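Local coordinates for putative agmatinase (Clostridium difficile, PDB 3LHL), which probably hydrolyses agmatine to putrescine and urea, as a manganese-dependent member of the arginase family, at residues Phe231-Ile241 / Ile266-Lys277. Residues are numbered along the deposited sequence; the frame is centred on the assembly and turned at random.
Sequences FKIIKNSNINI and ILRELCLIISDK
Phe-231 fits as a knob into the hole formed by Ile-266, Glu-269, Leu-270 and Ile-273. With CG anti to the carbonyl carbon (chi1 -60°), the ring of Phe-231 leans back toward the Ile-266 end of the partner helix. Glu-269 CB lies over one face of the Phe-231 ring in a CH-pi contact, 3.7 Å from its centroid and 20° off the normal, while Ile-266 CG2 meets Phe-231 CZ at the edge. Leu-270 CD2 approaches Phe-231 CE1 obliquely, at 3.4 Å. Glu-269 bends at chi2, and its carboxylate goes elsewhere, to Ser-45 and to a salt bridge with Arg-268. Ile-234 CG2 presses on Ile-273 CG2 at 3.4 Å, tighter than usual van der Waals contact. Lys-235 CB rests against Ile-273 CG1 at 3.8 Å. Past the helix, Ser-237 O accepts a 3.0 Å hydrogen bond from Lys-277 NZ, which lies above the carbonyl plane; a weak one joins the same nitrogen to Lys-235 O. Ile-239 O lies beside Lys-277 CD, and Ile-241 CG2 on strand 240-247 meets Ile-274 CD1 at 4.1 Å. The axes of segments 231-235 and 266-277 approach to 9.7 Å and run 6° from parallel, consistent with neighbouring helices packed beside the parallel sheet of the arginase alpha/beta fold. Apolar contacts thus join the helices, while the lysine ammonium, probably charged, ties helix 258-278 to carbonyls at the turn leading into strand 240-247.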
loop_
_atom_site.group_PDB
_atom_site.type_symbol
_atom_site.label_atom_id
_atom_site.label_comp_id
_atom_site.label_asym_id
_atom_site.label_seq_id
_atom_site.Cartn_x
_atom_site.Cartn_y
_atom_site.Cartn_z
ATOM N N PHE A 231 4.385 10.838 -6.302
ATOM C CA PHE A 231 3.059 11.438 -6.326
ATOM C C PHE A 231 2.915 12.336 -7.551
ATOM O O PHE A 231 1.866 12.359 -8.200
ATOM C CB PHE A 231 2.811 12.236 -5.047
ATOM C CG PHE A 231 2.897 11.407 -3.800
ATOM C CD1 PHE A 231 2.348 10.125 -3.763
ATOM C CD2 PHE A 231 3.523 11.905 -2.659
ATOM C CE1 PHE A 231 2.423 9.350 -2.612
ATOM C CE2 PHE A 231 3.601 11.140 -1.503
ATOM C CZ PHE A 231 3.050 9.856 -1.478
ATOM N N LYS A 232 3.981 13.060 -7.876
ATOM C CA LYS A 232 3.970 13.946 -9.028
ATOM C C LYS A 232 3.894 13.108 -10.306
ATOM O O LYS A 232 3.147 13.428 -11.232
ATOM C CB LYS A 232 5.236 14.811 -9.037
ATOM C CG LYS A 232 5.174 15.992 -9.992
ATOM C CD LYS A 232 6.467 16.793 -9.966
ATOM C CE LYS A 232 7.213 16.683 -11.293
ATOM N NZ LYS A 232 7.560 15.274 -11.652
ATOM N N ILE A 233 4.671 12.032 -10.337
ATOM C CA ILE A 233 4.717 11.128 -11.482
ATOM C C ILE A 233 3.353 10.494 -11.757
ATOM O O ILE A 233 2.937 10.356 -12.911
ATOM C CB ILE A 233 5.764 10.025 -11.242
ATOM C CG1 ILE A 233 7.159 10.660 -11.209
ATOM C CG2 ILE A 233 5.653 8.947 -12.309
ATOM C CD1 ILE A 233 8.245 9.754 -10.690
ATOM N N ILE A 234 2.656 10.105 -10.695
ATOM C CA ILE A 234 1.343 9.513 -10.857
ATOM C C ILE A 234 0.360 10.588 -11.312
ATOM O O ILE A 234 -0.461 10.353 -12.196
ATOM C CB ILE A 234 0.846 8.877 -9.537
ATOM C CG1 ILE A 234 1.585 7.560 -9.297
ATOM C CG2 ILE A 234 -0.662 8.661 -9.583
ATOM C CD1 ILE A 234 1.220 6.888 -8.006
ATOM N N LYS A 235 0.452 11.770 -10.708
ATOM C CA LYS A 235 -0.437 12.865 -11.066
ATOM C C LYS A 235 -0.343 13.241 -12.543
ATOM O O LYS A 235 -1.358 13.523 -13.173
ATOM C CB LYS A 235 -0.142 14.107 -10.218
ATOM C CG LYS A 235 -0.922 15.343 -10.659
ATOM C CD LYS A 235 -0.670 16.523 -9.739
ATOM C CE LYS A 235 -1.438 17.761 -10.187
ATOM N NZ LYS A 235 -0.947 18.297 -11.494
ATOM N N ASN A 236 0.871 13.250 -13.088
ATOM C CA ASN A 236 1.066 13.615 -14.486
ATOM C C ASN A 236 0.943 12.441 -15.456
ATOM O O ASN A 236 1.069 12.622 -16.666
ATOM C CB ASN A 236 2.439 14.278 -14.685
ATOM C CG ASN A 236 2.592 15.568 -13.893
ATOM O OD1 ASN A 236 1.652 16.350 -13.774
ATOM N ND2 ASN A 236 3.785 15.800 -13.362
ATOM N N SER A 237 0.699 11.243 -14.940
ATOM C CA SER A 237 0.591 10.076 -15.808
ATOM C C SER A 237 -0.846 9.779 -16.212
ATOM O O SER A 237 -1.770 10.508 -15.861
ATOM C CB SER A 237 1.155 8.843 -15.112
ATOM O OG SER A 237 0.211 8.309 -14.196
ATOM N N ASN A 238 -1.021 8.693 -16.954
ATOM C CA ASN A 238 -2.344 8.284 -17.383
ATOM C C ASN A 238 -2.660 6.875 -16.899
ATOM O O ASN A 238 -3.195 6.058 -17.652
ATOM C CB ASN A 238 -2.469 8.348 -18.907
ATOM C CG ASN A 238 -3.888 8.080 -19.384
ATOM O OD1 ASN A 238 -4.846 8.640 -18.853
ATOM N ND2 ASN A 238 -4.028 7.226 -20.390
ATOM N N ILE A 239 -2.312 6.575 -15.649
ATOM C CA ILE A 239 -2.614 5.256 -15.109
ATOM C C ILE A 239 -3.899 5.375 -14.301
ATOM O O ILE A 239 -4.196 6.432 -13.743
ATOM C CB ILE A 239 -1.490 4.700 -14.195
ATOM C CG1 ILE A 239 -1.311 5.584 -12.963
ATOM C CG2 ILE A 239 -0.196 4.590 -14.971
ATOM C CD1 ILE A 239 -0.395 4.973 -11.920
ATOM N N ASN A 240 -4.661 4.293 -14.245
ATOM C CA ASN A 240 -5.918 4.295 -13.516
ATOM C C ASN A 240 -5.827 3.452 -12.247
ATOM O O ASN A 240 -5.805 2.222 -12.298
ATOM C CB ASN A 240 -7.039 3.788 -14.434
ATOM C CG ASN A 240 -8.409 3.857 -13.783
ATOM O OD1 ASN A 240 -8.699 4.781 -13.021
ATOM N ND2 ASN A 240 -9.267 2.892 -14.095
ATOM N N ILE A 241 -5.754 4.122 -11.103
ATOM C CA ILE A 241 -5.675 3.419 -9.832
ATOM C C ILE A 241 -7.087 3.047 -9.400
ATOM O O ILE A 241 -7.900 3.914 -9.099
ATOM C CB ILE A 241 -4.994 4.292 -8.751
ATOM C CG1 ILE A 241 -3.557 4.604 -9.186
ATOM C CG2 ILE A 241 -4.980 3.557 -7.414
ATOM C CD1 ILE A 241 -2.793 5.515 -8.245
ATOM N N ILE A 266 1.519 11.045 3.505
ATOM C CA ILE A 266 1.461 10.163 2.351
ATOM C C ILE A 266 -0.004 9.860 2.038
ATOM O O ILE A 266 -0.416 9.841 0.882
ATOM C CB ILE A 266 2.255 8.860 2.610
ATOM C CG1 ILE A 266 3.754 9.176 2.611
ATOM C CG2 ILE A 266 1.931 7.813 1.546
ATOM C CD1 ILE A 266 4.649 7.978 2.864
ATOM N N LEU A 267 -0.791 9.642 3.082
ATOM C CA LEU A 267 -2.208 9.365 2.903
ATOM C C LEU A 267 -2.860 10.535 2.159
ATOM O O LEU A 267 -3.614 10.337 1.198
ATOM C CB LEU A 267 -2.882 9.164 4.264
ATOM C CG LEU A 267 -4.411 9.107 4.268
ATOM C CD1 LEU A 267 -4.901 7.959 3.400
ATOM C CD2 LEU A 267 -4.904 8.951 5.697
ATOM N N ARG A 268 -2.560 11.752 2.598
ATOM C CA ARG A 268 -3.136 12.936 1.963
ATOM C C ARG A 268 -2.788 13.057 0.484
ATOM O O ARG A 268 -3.682 13.187 -0.356
ATOM C CB ARG A 268 -2.688 14.212 2.671
ATOM C CG ARG A 268 -3.354 15.461 2.103
ATOM C CD ARG A 268 -2.756 16.721 2.684
ATOM N NE ARG A 268 -1.390 16.926 2.215
ATOM C CZ ARG A 268 -0.533 17.786 2.753
ATOM N NH1 ARG A 268 -0.894 18.526 3.791
ATOM N NH2 ARG A 268 0.685 17.909 2.246
ATOM N N GLU A 269 -1.497 13.012 0.165
ATOM C CA GLU A 269 -1.061 13.148 -1.222
ATOM C C GLU A 269 -1.701 12.094 -2.126
ATOM O O GLU A 269 -2.103 12.396 -3.252
ATOM C CB GLU A 269 0.469 13.064 -1.318
ATOM C CG GLU A 269 1.214 13.944 -0.314
ATOM C CD GLU A 269 0.889 15.429 -0.446
ATOM O OE1 GLU A 269 1.728 16.187 -0.985
ATOM O OE2 GLU A 269 -0.208 15.839 -0.011
ATOM N N LEU A 270 -1.796 10.861 -1.636
ATOM C CA LEU A 270 -2.393 9.793 -2.427
ATOM C C LEU A 270 -3.875 10.036 -2.668
ATOM O O LEU A 270 -4.364 9.808 -3.768
ATOM C CB LEU A 270 -2.183 8.437 -1.750
ATOM C CG LEU A 270 -0.757 7.883 -1.869
ATOM C CD1 LEU A 270 -0.634 6.597 -1.077
ATOM C CD2 LEU A 270 -0.428 7.639 -3.338
ATOM N N CYS A 271 -4.592 10.495 -1.645
ATOM C CA CYS A 271 -6.012 10.778 -1.804
ATOM C C CYS A 271 -6.161 11.870 -2.856
ATOM O O CYS A 271 -6.994 11.774 -3.754
ATOM C CB CYS A 271 -6.630 11.251 -0.484
ATOM S SG CYS A 271 -6.941 9.943 0.729
ATOM N N LEU A 272 -5.344 12.910 -2.741
ATOM C CA LEU A 272 -5.394 14.010 -3.691
ATOM C C LEU A 272 -5.169 13.500 -5.113
ATOM O O LEU A 272 -5.976 13.741 -6.010
ATOM C CB LEU A 272 -4.342 15.059 -3.326
ATOM C CG LEU A 272 -4.656 15.834 -2.043
ATOM C CD1 LEU A 272 -3.488 16.726 -1.663
ATOM C CD2 LEU A 272 -5.922 16.657 -2.251
ATOM N N ILE A 273 -4.075 12.777 -5.303
ATOM C CA ILE A 273 -3.727 12.228 -6.605
ATOM C C ILE A 273 -4.844 11.391 -7.227
ATOM O O ILE A 273 -5.203 11.586 -8.387
ATOM C CB ILE A 273 -2.424 11.391 -6.488
ATOM C CG1 ILE A 273 -1.271 12.188 -7.083
ATOM C CG2 ILE A 273 -2.569 10.035 -7.159
ATOM C CD1 ILE A 273 -1.115 13.547 -6.469
ATOM N N ILE A 274 -5.393 10.463 -6.453
ATOM C CA ILE A 274 -6.453 9.599 -6.950
ATOM C C ILE A 274 -7.746 10.385 -7.157
ATOM O O ILE A 274 -8.396 10.262 -8.197
ATOM C CB ILE A 274 -6.707 8.420 -5.972
ATOM C CG1 ILE A 274 -5.427 7.602 -5.806
ATOM C CG2 ILE A 274 -7.819 7.522 -6.502
ATOM C CD1 ILE A 274 -5.512 6.549 -4.727
ATOM N N SER A 275 -8.107 11.201 -6.173
ATOM C CA SER A 275 -9.329 11.994 -6.256
ATOM C C SER A 275 -9.340 12.913 -7.469
ATOM O O SER A 275 -10.374 13.085 -8.117
ATOM C CB SER A 275 -9.512 12.825 -4.988
ATOM O OG SER A 275 -9.740 11.987 -3.873
ATOM N N ASP A 276 -8.187 13.494 -7.782
ATOM C CA ASP A 276 -8.092 14.400 -8.916
ATOM C C ASP A 276 -8.311 13.689 -10.244
ATOM O O ASP A 276 -8.954 14.235 -11.141
ATOM C CB ASP A 276 -6.736 15.107 -8.933
ATOM C CG ASP A 276 -6.661 16.182 -10.001
ATOM O OD1 ASP A 276 -7.481 17.119 -9.947
ATOM O OD2 ASP A 276 -5.791 16.092 -10.894
ATOM N N LYS A 277 -7.781 12.477 -10.371
ATOM C CA LYS A 277 -7.939 11.719 -11.608
ATOM C C LYS A 277 -9.393 11.352 -11.842
ATOM O O LYS A 277 -9.895 11.465 -12.958
ATOM C CB LYS A 277 -7.089 10.449 -11.585
ATOM C CG LYS A 277 -5.609 10.709 -11.741
ATOM C CD LYS A 277 -4.857 9.440 -12.109
ATOM C CE LYS A 277 -3.395 9.747 -12.350
ATOM N NZ LYS A 277 -3.253 10.881 -13.302
#